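Local atomic coordinates of putative uncharacterized protein (Chaetomium thermophilum, PDB entry 5T8V), a protein that probably acts as a cohesin loader on chromatin, this chain being the C-terminal, HEAT-repeat part of the longer Scc2 protein. Residues L280-R293 against P400-F412. Sequence-based numbering, arbitrary orientation.
Sequences LTSLEKLPLGKRAR and PYRNLLDLFVEDF
From Glu284 opposite Tyr401 to Arg293 opposite Asp411, segment 280-293, which starts in helix 272-282, runs along most of helix 402-414, with CA atoms 7.5 to 8.6 Å apart at the nearest points. Leu283 and Leu404 meet tip to tip, CG of Leu283 lying 3.5 Å from CD2 of Leu404. CD2 of Leu283 and CD2 of Leu280 both approach CZ of Phe408. Val306 and Ile310 of helix 305-315 extend this apolar patch. The Glu284 carboxylate sits at the ring edge of Tyr401, its plane turned 71° from the ring, and pairs with Arg389. The Arg291 side chain runs along the helix, back toward its N-terminal end, and CD1 of Leu404 lies over one face of the guanidinium. Arg293 closes the far end. Its chain is extended from CG to NE, which carries the guanidinium out to two acids. NE donates to OD1 of Asp411 at 3.1 Å (154°), nearly in the guanidinium plane and on the syn lone pair. NH2 pairs with OE2 of Glu410 at 3.2 Å, while CD2 of Leu407 lies close to NH2. Gln304 N and Ser307 bind the other Asp411 oxygen. A methionine in place of Arg293 would probably leave Glu410 and OD1 of Asp411 without this positive mate. The helix of this HEAT-repeat protein is thus joined by apolar contacts of Leu404 and Phe408 and, toward its end, by a salt-bridge network.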
loop_
_atom_site.group_PDB
_atom_site.type_symbol
_atom_site.label_atom_id
_atom_site.label_comp_id
_atom_site.label_asym_id
_atom_site.label_seq_id
_atom_site.Cartn_x
_atom_site.Cartn_y
_atom_site.Cartn_z
ATOM N N LEU A 280 26.665 19.047 -18.118
ATOM C CA LEU A 280 25.968 18.460 -16.984
ATOM C C LEU A 280 26.763 18.568 -15.689
ATOM O O LEU A 280 26.182 18.403 -14.611
ATOM C CB LEU A 280 25.635 16.994 -17.270
ATOM C CG LEU A 280 24.615 16.751 -18.386
ATOM C CD1 LEU A 280 24.479 15.263 -18.675
ATOM C CD2 LEU A 280 23.258 17.344 -18.033
ATOM N N THR A 281 28.069 18.836 -15.765
ATOM C CA THR A 281 28.852 19.066 -14.555
ATOM C C THR A 281 28.934 20.541 -14.199
ATOM O O THR A 281 28.995 20.881 -13.012
ATOM C CB THR A 281 30.266 18.500 -14.712
ATOM O OG1 THR A 281 30.916 19.130 -15.820
ATOM C CG2 THR A 281 30.218 17.002 -14.947
ATOM N N SER A 282 28.942 21.426 -15.198
ATOM C CA SER A 282 28.818 22.852 -14.921
ATOM C C SER A 282 27.557 23.136 -14.116
ATOM O O SER A 282 27.572 23.955 -13.188
ATOM C CB SER A 282 28.806 23.642 -16.229
ATOM O OG SER A 282 30.017 23.468 -16.943
ATOM N N LEU A 283 26.458 22.458 -14.454
ATOM C CA LEU A 283 25.213 22.624 -13.714
ATOM C C LEU A 283 25.371 22.220 -12.255
ATOM O O LEU A 283 24.651 22.729 -11.388
ATOM C CB LEU A 283 24.108 21.799 -14.373
ATOM C CG LEU A 283 22.750 21.770 -13.668
ATOM C CD1 LEU A 283 22.092 23.140 -13.700
ATOM C CD2 LEU A 283 21.856 20.713 -14.301
ATOM N N GLU A 284 26.299 21.308 -11.964
ATOM C CA GLU A 284 26.489 20.839 -10.597
ATOM C C GLU A 284 27.266 21.839 -9.750
ATOM O O GLU A 284 27.058 21.903 -8.533
ATOM C CB GLU A 284 27.211 19.491 -10.613
ATOM C CG GLU A 284 27.137 18.719 -9.310
ATOM C CD GLU A 284 27.725 17.325 -9.435
ATOM O OE1 GLU A 284 28.310 17.022 -10.499
ATOM O OE2 GLU A 284 27.599 16.533 -8.476
ATOM N N LYS A 285 28.151 22.622 -10.363
ATOM C CA LYS A 285 28.994 23.575 -9.641
ATOM C C LYS A 285 28.354 24.951 -9.536
ATOM O O LYS A 285 29.029 25.968 -9.722
ATOM C CB LYS A 285 30.356 23.666 -10.321
ATOM C CG LYS A 285 31.035 22.321 -10.558
ATOM C CD LYS A 285 31.288 21.574 -9.255
ATOM C CE LYS A 285 31.904 20.208 -9.506
ATOM N NZ LYS A 285 31.954 19.384 -8.264
ATOM N N LEU A 286 27.061 25.019 -9.232
ATOM C CA LEU A 286 26.346 26.282 -9.140
ATOM C C LEU A 286 25.401 26.243 -7.948
ATOM O O LEU A 286 24.871 25.177 -7.610
ATOM C CB LEU A 286 25.538 26.572 -10.414
ATOM C CG LEU A 286 26.325 26.716 -11.718
ATOM C CD1 LEU A 286 25.374 26.785 -12.902
ATOM C CD2 LEU A 286 27.223 27.943 -11.682
ATOM N N PRO A 287 25.164 27.384 -7.298
ATOM C CA PRO A 287 24.169 27.416 -6.218
ATOM C C PRO A 287 22.779 27.089 -6.744
ATOM O O PRO A 287 22.456 27.336 -7.907
ATOM C CB PRO A 287 24.251 28.856 -5.695
ATOM C CG PRO A 287 24.863 29.640 -6.808
ATOM C CD PRO A 287 25.794 28.701 -7.505
ATOM N N LEU A 288 21.949 26.525 -5.861
ATOM C CA LEU A 288 20.620 26.081 -6.274
ATOM C C LEU A 288 19.796 27.223 -6.853
ATOM O O LEU A 288 18.898 26.985 -7.670
ATOM C CB LEU A 288 19.890 25.445 -5.090
ATOM C CG LEU A 288 18.602 24.681 -5.416
ATOM C CD1 LEU A 288 18.442 23.500 -4.471
ATOM C CD2 LEU A 288 17.373 25.581 -5.341
ATOM N N GLY A 289 20.085 28.463 -6.454
ATOM C CA GLY A 289 19.335 29.595 -6.970
ATOM C C GLY A 289 19.273 29.637 -8.483
ATOM O O GLY A 289 18.345 30.211 -9.056
ATOM N N LYS A 290 20.257 29.030 -9.153
ATOM C CA LYS A 290 20.261 28.992 -10.611
ATOM C C LYS A 290 19.426 27.837 -11.147
ATOM O O LYS A 290 18.892 27.927 -12.259
ATOM C CB LYS A 290 21.692 28.870 -11.142
ATOM C CG LYS A 290 22.753 29.683 -10.390
ATOM C CD LYS A 290 23.148 30.959 -11.119
ATOM C CE LYS A 290 24.458 31.501 -10.556
ATOM N NZ LYS A 290 24.874 32.805 -11.140
ATOM N N ARG A 291 19.296 26.754 -10.376
ATOM C CA ARG A 291 18.544 25.585 -10.817
ATOM C C ARG A 291 17.060 25.870 -11.009
ATOM O O ARG A 291 16.332 24.980 -11.463
ATOM C CB ARG A 291 18.707 24.443 -9.810
ATOM C CG ARG A 291 20.139 23.964 -9.625
ATOM C CD ARG A 291 20.193 22.789 -8.661
ATOM N NE ARG A 291 21.556 22.468 -8.245
ATOM C CZ ARG A 291 21.865 21.521 -7.364
ATOM N NH1 ARG A 291 20.910 20.794 -6.800
ATOM N NH2 ARG A 291 23.134 21.300 -7.045
ATOM N N ALA A 292 16.592 27.069 -10.669
ATOM C CA ALA A 292 15.192 27.405 -10.861
ATOM C C ALA A 292 14.812 27.300 -12.335
ATOM O O ALA A 292 15.649 27.415 -13.236
ATOM C CB ALA A 292 14.906 28.814 -10.341
ATOM N N ARG A 293 13.520 27.077 -12.575
ATOM C CA ARG A 293 12.989 26.916 -13.929
ATOM C C ARG A 293 12.678 28.301 -14.481
ATOM O O ARG A 293 11.588 28.843 -14.292
ATOM C CB ARG A 293 11.760 26.016 -13.913
ATOM C CG ARG A 293 11.989 24.687 -13.207
ATOM C CD ARG A 293 10.743 23.826 -13.216
ATOM N NE ARG A 293 10.978 22.517 -12.608
ATOM C CZ ARG A 293 10.822 22.239 -11.317
ATOM N NH1 ARG A 293 10.428 23.179 -10.464
ATOM N NH2 ARG A 293 11.061 21.011 -10.873
ATOM N N PRO A 400 23.036 14.588 -3.202
ATOM C CA PRO A 400 24.142 15.170 -3.965
ATOM C C PRO A 400 23.746 15.508 -5.401
ATOM O O PRO A 400 23.454 16.667 -5.694
ATOM C CB PRO A 400 25.202 14.066 -3.923
ATOM C CG PRO A 400 24.413 12.769 -3.722
ATOM C CD PRO A 400 22.985 13.128 -3.375
ATOM N N TYR A 401 23.729 14.503 -6.279
ATOM C CA TYR A 401 23.342 14.703 -7.669
ATOM C C TYR A 401 21.950 14.179 -7.983
ATOM O O TYR A 401 21.370 14.576 -9.000
ATOM C CB TYR A 401 24.342 14.020 -8.608
ATOM C CG TYR A 401 24.208 14.473 -10.043
ATOM C CD1 TYR A 401 24.941 15.552 -10.517
ATOM C CD2 TYR A 401 23.338 13.834 -10.921
ATOM C CE1 TYR A 401 24.822 15.978 -11.823
ATOM C CE2 TYR A 401 23.214 14.253 -12.232
ATOM C CZ TYR A 401 23.958 15.327 -12.677
ATOM O OH TYR A 401 23.846 15.759 -13.978
ATOM N N ARG A 402 21.403 13.303 -7.140
ATOM C CA ARG A 402 20.088 12.736 -7.411
ATOM C C ARG A 402 19.034 13.821 -7.587
ATOM O O ARG A 402 18.052 13.622 -8.314
ATOM C CB ARG A 402 19.694 11.790 -6.280
ATOM C CG ARG A 402 18.532 10.886 -6.615
ATOM C CD ARG A 402 18.180 10.000 -5.440
ATOM N NE ARG A 402 17.075 9.106 -5.758
ATOM C CZ ARG A 402 15.811 9.498 -5.892
ATOM N NH1 ARG A 402 15.485 10.774 -5.744
ATOM N NH2 ARG A 402 14.871 8.611 -6.179
ATOM N N ASN A 403 19.216 14.974 -6.939
ATOM C CA ASN A 403 18.250 16.056 -7.080
ATOM C C ASN A 403 18.258 16.635 -8.488
ATOM O O ASN A 403 17.211 17.059 -8.988
ATOM C CB ASN A 403 18.534 17.153 -6.055
ATOM C CG ASN A 403 17.462 18.224 -6.041
ATOM O OD1 ASN A 403 17.650 19.315 -6.579
ATOM N ND2 ASN A 403 16.322 17.913 -5.431
ATOM N N LEU A 404 19.421 16.662 -9.141
ATOM C CA LEU A 404 19.475 17.143 -10.517
ATOM C C LEU A 404 18.818 16.150 -11.467
ATOM O O LEU A 404 18.143 16.551 -12.419
ATOM C CB LEU A 404 20.919 17.409 -10.926
ATOM C CG LEU A 404 21.588 18.530 -10.132
ATOM C CD1 LEU A 404 22.454 17.967 -9.016
ATOM C CD2 LEU A 404 22.397 19.423 -11.051
ATOM N N LEU A 405 19.010 14.852 -11.227
ATOM C CA LEU A 405 18.251 13.847 -11.964
ATOM C C LEU A 405 16.755 14.075 -11.792
ATOM O O LEU A 405 15.995 14.052 -12.767
ATOM C CB LEU A 405 18.647 12.449 -11.492
ATOM C CG LEU A 405 17.744 11.276 -11.887
ATOM C CD1 LEU A 405 17.509 11.233 -13.383
ATOM C CD2 LEU A 405 18.357 9.969 -11.418
ATOM N N ASP A 406 16.314 14.307 -10.552
ATOM C CA ASP A 406 14.900 14.579 -10.311
ATOM C C ASP A 406 14.431 15.796 -11.099
ATOM O O ASP A 406 13.347 15.777 -11.695
ATOM C CB ASP A 406 14.647 14.781 -8.817
ATOM C CG ASP A 406 14.716 13.486 -8.030
ATOM O OD1 ASP A 406 14.503 12.408 -8.626
ATOM O OD2 ASP A 406 14.974 13.547 -6.809
ATOM N N LEU A 407 15.232 16.864 -11.115
ATOM C CA LEU A 407 14.843 18.075 -11.832
ATOM C C LEU A 407 14.745 17.819 -13.332
ATOM O O LEU A 407 13.785 18.245 -13.988
ATOM C CB LEU A 407 15.843 19.194 -11.541
ATOM C CG LEU A 407 15.542 20.050 -10.310
ATOM C CD1 LEU A 407 16.754 20.884 -9.932
ATOM C CD2 LEU A 407 14.342 20.948 -10.573
ATOM N N PHE A 408 15.738 17.128 -13.894
ATOM C CA PHE A 408 15.683 16.778 -15.308
ATOM C C PHE A 408 14.428 15.976 -15.617
ATOM O O PHE A 408 13.714 16.266 -16.583
ATOM C CB PHE A 408 16.932 15.990 -15.706
ATOM C CG PHE A 408 18.126 16.851 -15.994
ATOM C CD1 PHE A 408 18.106 17.754 -17.042
ATOM C CD2 PHE A 408 19.275 16.744 -15.228
ATOM C CE1 PHE A 408 19.204 18.545 -17.314
ATOM C CE2 PHE A 408 20.377 17.531 -15.494
ATOM C CZ PHE A 408 20.344 18.432 -16.539
ATOM N N VAL A 409 14.139 14.962 -14.802
ATOM C CA VAL A 409 12.952 14.150 -15.042
ATOM C C VAL A 409 11.701 15.016 -14.998
ATOM O O VAL A 409 10.817 14.893 -15.851
ATOM C CB VAL A 409 12.881 12.991 -14.029
ATOM C CG1 VAL A 409 11.555 12.242 -14.151
ATOM C CG2 VAL A 409 14.040 12.032 -14.253
ATOM N N GLU A 410 11.610 15.912 -14.016
ATOM C CA GLU A 410 10.437 16.774 -13.913
ATOM C C GLU A 410 10.262 17.617 -15.171
ATOM O O GLU A 410 9.156 17.718 -15.718
ATOM C CB GLU A 410 10.547 17.661 -12.674
ATOM C CG GLU A 410 10.311 16.923 -11.364
ATOM C CD GLU A 410 10.481 17.819 -10.152
ATOM O OE1 GLU A 410 11.612 17.910 -9.628
ATOM O OE2 GLU A 410 9.482 18.440 -9.729
ATOM N N ASP A 411 11.349 18.224 -15.655
ATOM C CA ASP A 411 11.244 19.047 -16.857
ATOM C C ASP A 411 10.867 18.208 -18.074
ATOM O O ASP A 411 10.041 18.628 -18.894
ATOM C CB ASP A 411 12.554 19.792 -17.098
ATOM C CG ASP A 411 12.744 20.951 -16.144
ATOM O OD1 ASP A 411 12.128 20.934 -15.058
ATOM O OD2 ASP A 411 13.503 21.882 -16.479
ATOM N N PHE A 412 11.461 17.020 -18.212
ATOM C CA PHE A 412 11.118 16.151 -19.333
ATOM C C PHE A 412 9.641 15.776 -19.302
ATOM O O PHE A 412 8.966 15.794 -20.336
ATOM C CB PHE A 412 11.989 14.893 -19.311
ATOM C CG PHE A 412 13.471 15.165 -19.400
ATOM C CD1 PHE A 412 13.948 16.349 -19.937
ATOM C CD2 PHE A 412 14.385 14.229 -18.945
ATOM C CE1 PHE A 412 15.309 16.592 -20.015
ATOM C CE2 PHE A 412 15.744 14.466 -19.022
ATOM C CZ PHE A 412 16.206 15.647 -19.557
#